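Local coordinates for alcohol dehydrogenase superfamily protein (Novosphingobium aromaticivorans, PDB 3GAZ) that probably works as an NADP-linked oxidoreductase of the zinc-binding-type (medium-chain) alcohol dehydrogenase superfamily, at residues A[35-40]-A[109-114]; A[70-75]-A[123-128]. One frame throughout, in Å; residues are numbered along the deposited sequence.

In the fold
Both contacts use one mixed sheet of the GroES-like domain, in which strand 34-39 lies between strands 70-78 and 108-112. Contact 1 pairs strand 34-39 with 108-112; on its other neighbour, strand 70-78, contact 2 sets a helix start, 123-128. Their centres are about 11 Å apart. Gln38 N lies 2.7 Å from Thr74 O and Glu40 OE2 lies 2.7 Å from Thr74 OG1, both probably as hydrogen bonds; the same carboxylate oxygen is 3.6 Å from Met125 CE, and Ile39 CD1 packs on Leu71 CD2 at 3.8 Å. The six-stranded parallel sheet that includes strands 153-157 and 177-182, and that probably binds the nucleotide, is distinct from this mixed sheet.

Contact 1 (A[35-40]-A[109-114]); sequences VLVQIE and AAVDAR
Val35 and Val37 are each joined to strand 109-112 by a pair of backbone hydrogen bonds, the hydrogen-bonded pairs of an antiparallel sheet. Val35 N gives to Val111 O at 2.9 Å and Val111 N returns a nearly straight bond to Val35 O. Two residues on, Val37 N meets Ala109 O at 2.8 Å, while the return from Ala109 N to Val37 O is longer and more bent (3.1 Å, 142°). Between them Leu36 and Ala110 form the non-hydrogen-bonded pair, and the CA of Ala110 adds a CA-H...O contact to Val35 O.

Ile39 can be followed outward. From CB, a chi1 of -58° sets CG1 opposite the carbonyl carbon, and chi2 of 174° stretches the chain on until CD1 ends 3.7 Å from Ala109 CB. Of this side chain only CD1 touches segment 109-114; CG2 is the other branch, and CD1 also packs on Leu71 of strand 70-78. The valines meet less closely, Val37 CG2 standing 4.4 Å from Val111 CG2, and Leu116 packs against Val35, Val37 and Val111. Leu36 points to the other face, where its CD1 lies 3.8 Å from Ala109 O and the side chain also touches Val76 and Ala77.

The chemistry is thus divided: four backbone bonds set the register and satisfy buried amides and carbonyls, whereas the side chains contribute apolar cover on both faces of the sheet.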
loop_
_atom_site.group_PDB
_atom_site.type_symbol
_atom_site.label_atom_id
_atom_site.label_comp_id
_atom_site.label_asym_id
_atom_site.label_seq_id
_atom_site.Cartn_x
_atom_site.Cartn_y
_atom_site.Cartn_z
ATOM N N VAL A 35 -13.154 5.602 11.629
ATOM C CA VAL A 35 -13.288 5.958 13.036
ATOM C C VAL A 35 -11.859 6.013 13.552
ATOM O O VAL A 35 -10.986 5.316 13.030
ATOM C CB VAL A 35 -14.086 4.908 13.863
ATOM C CG1 VAL A 35 -15.530 4.861 13.397
ATOM C CG2 VAL A 35 -13.431 3.538 13.758
ATOM N N LEU A 36 -11.607 6.859 14.544
ATOM C CA LEU A 36 -10.271 6.959 15.110
ATOM C C LEU A 36 -10.235 6.030 16.305
ATOM O O LEU A 36 -11.014 6.184 17.244
ATOM C CB LEU A 36 -9.963 8.393 15.555
ATOM C CG LEU A 36 -8.552 8.604 16.118
ATOM C CD1 LEU A 36 -7.516 8.343 15.025
ATOM C CD2 LEU A 36 -8.410 10.024 16.655
ATOM N N VAL A 37 -9.335 5.056 16.265
ATOM C CA VAL A 37 -9.232 4.105 17.352
ATOM C C VAL A 37 -8.065 4.398 18.267
ATOM O O VAL A 37 -6.937 4.578 17.813
ATOM C CB VAL A 37 -9.060 2.662 16.829
ATOM C CG1 VAL A 37 -8.944 1.692 18.013
ATOM C CG2 VAL A 37 -10.236 2.284 15.934
ATOM N N GLN A 38 -8.347 4.469 19.560
ATOM C CA GLN A 38 -7.296 4.675 20.536
ATOM C C GLN A 38 -6.910 3.236 20.832
ATOM O O GLN A 38 -7.677 2.494 21.447
ATOM C CB GLN A 38 -7.842 5.353 21.787
ATOM C CG GLN A 38 -6.798 5.581 22.864
ATOM C CD GLN A 38 -7.290 6.513 23.950
ATOM O OE1 GLN A 38 -8.352 6.297 24.536
ATOM N NE2 GLN A 38 -6.517 7.558 24.226
ATOM N N ILE A 39 -5.736 2.840 20.358
ATOM C CA ILE A 39 -5.258 1.474 20.516
ATOM C C ILE A 39 -4.753 1.154 21.915
ATOM O O ILE A 39 -3.847 1.813 22.426
ATOM C CB ILE A 39 -4.137 1.180 19.490
ATOM C CG1 ILE A 39 -4.674 1.400 18.068
ATOM C CG2 ILE A 39 -3.632 -0.250 19.665
ATOM C CD1 ILE A 39 -3.620 1.268 16.967
ATOM N N GLU A 40 -5.342 0.131 22.528
ATOM C CA GLU A 40 -4.943 -0.282 23.868
ATOM C C GLU A 40 -4.053 -1.527 23.833
ATOM O O GLU A 40 -3.193 -1.708 24.695
ATOM C CB GLU A 40 -6.193 -0.506 24.735
ATOM C CG GLU A 40 -6.959 0.799 24.975
ATOM C CD GLU A 40 -8.227 0.635 25.797
ATOM O OE1 GLU A 40 -8.180 -0.033 26.851
ATOM O OE2 GLU A 40 -9.269 1.196 25.392
ATOM N N ALA A 109 -5.054 4.992 15.417
ATOM C CA ALA A 109 -5.140 4.545 14.036
ATOM C C ALA A 109 -6.511 4.905 13.471
ATOM O O ALA A 109 -7.537 4.666 14.112
ATOM C CB ALA A 109 -4.916 3.042 13.943
ATOM N N ALA A 110 -6.516 5.503 12.285
ATOM C CA ALA A 110 -7.753 5.872 11.602
ATOM C C ALA A 110 -8.092 4.632 10.780
ATOM O O ALA A 110 -7.341 4.260 9.875
ATOM C CB ALA A 110 -7.515 7.072 10.688
ATOM N N VAL A 111 -9.218 3.999 11.095
ATOM C CA VAL A 111 -9.611 2.761 10.429
ATOM C C VAL A 111 -10.993 2.760 9.792
ATOM O O VAL A 111 -11.948 3.302 10.351
ATOM C CB VAL A 111 -9.570 1.584 11.431
ATOM C CG1 VAL A 111 -9.895 0.274 10.724
ATOM C CG2 VAL A 111 -8.209 1.524 12.101
ATOM N N ASP A 112 -11.088 2.122 8.626
ATOM C CA ASP A 112 -12.352 1.999 7.907
ATOM C C ASP A 112 -13.266 1.180 8.815
ATOM O O ASP A 112 -12.924 0.057 9.195
ATOM C CB ASP A 112 -12.133 1.261 6.583
ATOM C CG ASP A 112 -13.391 1.188 5.732
ATOM O OD1 ASP A 112 -14.436 0.710 6.227
ATOM O OD2 ASP A 112 -13.329 1.605 4.555
ATOM N N ALA A 113 -14.423 1.745 9.152
ATOM C CA ALA A 113 -15.381 1.100 10.045
ATOM C C ALA A 113 -15.708 -0.349 9.689
ATOM O O ALA A 113 -15.938 -1.172 10.573
ATOM C CB ALA A 113 -16.672 1.923 10.103
ATOM N N ARG A 114 -15.717 -0.658 8.399
ATOM C CA ARG A 114 -16.035 -2.007 7.933
ATOM C C ARG A 114 -15.080 -3.091 8.424
ATOM O O ARG A 114 -15.446 -4.268 8.484
ATOM C CB ARG A 114 -16.081 -2.022 6.408
ATOM C CG ARG A 114 -17.227 -1.207 5.821
ATOM C CD ARG A 114 -17.132 -1.150 4.309
ATOM N NE ARG A 114 -16.040 -0.289 3.868
ATOM C CZ ARG A 114 -15.730 -0.068 2.595
ATOM N NH1 ARG A 114 -16.428 -0.650 1.628
ATOM N NH2 ARG A 114 -14.730 0.748 2.288
#

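Contact 2 (A[70-75]-A[123-128]); sequences DLAGTV and LTMRQA
Ala72 and Gly73 of strand 70-75 receive the first turn of helix 125-129, and no hydrogen bond crosses between the two segments. The tight part is small. The methyl of Ala72 lies 3.3 Å from Met125 O, with Met125 SE at 4.0 Å and Ala128 CB at 4.1 Å, so one CB is shared between two helix residues. In Met125, present as selenomethionine, CG lies on the side of the backbone N and the chain then bends at chi2 (-72°), which brings the selenium over the backbone of Gly73, 3.6 Å from its N. Beyond it, Met125 CE lies 3.4 Å from Gly73 O. Here the strand has no side chain, and selenium and methyl lie close against its main chain.

Between the two segments the fit relaxes toward Thr74: the side chains of Thr74 and Met125 cross at about a right angle, Thr74 OG1 standing 4.0 Å from Met125 CE. The hydroxyl is hydrogen-bonded to Glu40 instead, and Glu40 and Ala90 also cover Met125. On the outer side Thr124 is exposed, whereas Arg126 bonds to Asp302 O. Thr124 OG1 accepts from Gln127 N at 3.2 Å, and Gln127 OE1 takes the Thr124 N-H on a lone pair.

These reciprocal bonds make a capping box, with Thr124 as N-cap of a helix whose inner face packs on a strand of the GroES-like domain of the medium-chain dehydrogenase fold.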
loop_
_atom_site.group_PDB
_atom_site.type_symbol
_atom_site.label_atom_id
_atom_site.label_comp_id
_atom_site.label_asym_id
_atom_site.label_seq_id
_atom_site.Cartn_x
_atom_site.Cartn_y
_atom_site.Cartn_z
ATOM N N ASP A 70 -2.925 -6.420 13.840
ATOM C CA ASP A 70 -4.104 -6.563 14.701
ATOM C C ASP A 70 -4.182 -5.514 15.810
ATOM O O ASP A 70 -3.160 -5.073 16.339
ATOM C CB ASP A 70 -4.118 -7.935 15.385
ATOM C CG ASP A 70 -4.311 -9.094 14.415
ATOM O OD1 ASP A 70 -5.155 -8.979 13.500
ATOM O OD2 ASP A 70 -3.632 -10.135 14.592
ATOM N N LEU A 71 -5.404 -5.133 16.173
ATOM C CA LEU A 71 -5.583 -4.181 17.255
ATOM C C LEU A 71 -6.840 -4.431 18.068
ATOM O O LEU A 71 -7.727 -5.192 17.670
ATOM C CB LEU A 71 -5.599 -2.739 16.731
ATOM C CG LEU A 71 -6.703 -2.242 15.789
ATOM C CD1 LEU A 71 -8.060 -2.235 16.486
ATOM C CD2 LEU A 71 -6.347 -0.827 15.336
ATOM N N ALA A 72 -6.880 -3.788 19.228
ATOM C CA ALA A 72 -8.015 -3.841 20.135
ATOM C C ALA A 72 -7.928 -2.510 20.866
ATOM O O ALA A 72 -6.864 -2.143 21.367
ATOM C CB ALA A 72 -7.875 -4.997 21.116
ATOM N N GLY A 73 -9.028 -1.772 20.907
ATOM C CA GLY A 73 -8.992 -0.489 21.585
ATOM C C GLY A 73 -10.362 0.131 21.758
ATOM O O GLY A 73 -11.367 -0.571 21.858
ATOM N N THR A 74 -10.394 1.457 21.783
ATOM C CA THR A 74 -11.633 2.197 21.960
ATOM C C THR A 74 -11.771 3.294 20.911
ATOM O O THR A 74 -10.791 3.928 20.521
ATOM C CB THR A 74 -11.680 2.845 23.365
ATOM O OG1 THR A 74 -11.665 1.820 24.365
ATOM C CG2 THR A 74 -12.941 3.684 23.530
ATOM N N VAL A 75 -12.996 3.508 20.451
ATOM C CA VAL A 75 -13.271 4.547 19.467
ATOM C C VAL A 75 -13.273 5.878 20.219
ATOM O O VAL A 75 -13.979 6.026 21.217
ATOM C CB VAL A 75 -14.652 4.321 18.803
ATOM C CG1 VAL A 75 -15.008 5.490 17.901
ATOM C CG2 VAL A 75 -14.631 3.026 18.006
ATOM N N LEU A 123 -13.436 -10.699 26.824
ATOM C CA LEU A 123 -11.988 -10.660 26.630
ATOM C C LEU A 123 -11.338 -9.349 27.056
ATOM O O LEU A 123 -11.949 -8.283 26.977
ATOM C CB LEU A 123 -11.642 -10.897 25.156
ATOM C CG LEU A 123 -12.148 -12.156 24.445
ATOM C CD1 LEU A 123 -11.613 -12.157 23.017
ATOM C CD2 LEU A 123 -11.692 -13.406 25.185
ATOM N N THR A 124 -10.088 -9.439 27.505
ATOM C CA THR A 124 -9.329 -8.256 27.881
ATOM C C THR A 124 -8.834 -7.693 26.547
ATOM O O THR A 124 -8.948 -8.357 25.518
ATOM C CB THR A 124 -8.103 -8.612 28.742
ATOM O OG1 THR A 124 -7.188 -9.393 27.961
ATOM C CG2 THR A 124 -8.528 -9.398 29.986
HETATM N N MSE A 125 -8.291 -6.482 26.552
HETATM C CA MSE A 125 -7.799 -5.897 25.310
HETATM C C MSE A 125 -6.684 -6.753 24.695
HETATM O O MSE A 125 -6.606 -6.901 23.472
HETATM C CB MSE A 125 -7.307 -4.468 25.558
HETATM C CG MSE A 125 -8.435 -3.443 25.771
HETATM SE SE MSE A 125 -9.349 -3.037 24.241
HETATM C CE MSE A 125 -10.700 -2.023 24.904
ATOM N N ARG A 126 -5.828 -7.317 25.541
ATOM C CA ARG A 126 -4.738 -8.165 25.061
ATOM C C ARG A 126 -5.300 -9.394 24.348
ATOM O O ARG A 126 -4.885 -9.717 23.236
ATOM C CB ARG A 126 -3.846 -8.603 26.231
ATOM C CG ARG A 126 -2.702 -7.634 26.554
ATOM C CD ARG A 126 -2.112 -7.897 27.943
ATOM N NE ARG A 126 -1.820 -9.311 28.177
ATOM C CZ ARG A 126 -0.835 -9.992 27.596
ATOM N NH1 ARG A 126 -0.022 -9.394 26.735
ATOM N NH2 ARG A 126 -0.669 -11.279 27.871
ATOM N N GLN A 127 -6.253 -10.069 24.989
ATOM C CA GLN A 127 -6.867 -11.264 24.415
ATOM C C GLN A 127 -7.522 -11.009 23.059
ATOM O O GLN A 127 -7.370 -11.799 22.130
ATOM C CB GLN A 127 -7.931 -11.829 25.359
ATOM C CG GLN A 127 -7.407 -12.555 26.577
ATOM C CD GLN A 127 -8.543 -13.030 27.467
ATOM O OE1 GLN A 127 -9.344 -12.228 27.945
ATOM N NE2 GLN A 127 -8.625 -14.338 27.686
ATOM N N ALA A 128 -8.268 -9.916 22.959
ATOM C CA ALA A 128 -8.956 -9.578 21.723
ATOM C C ALA A 128 -7.994 -9.172 20.609
ATOM O O ALA A 128 -8.238 -9.465 19.441
ATOM C CB ALA A 128 -9.956 -8.460 21.978
#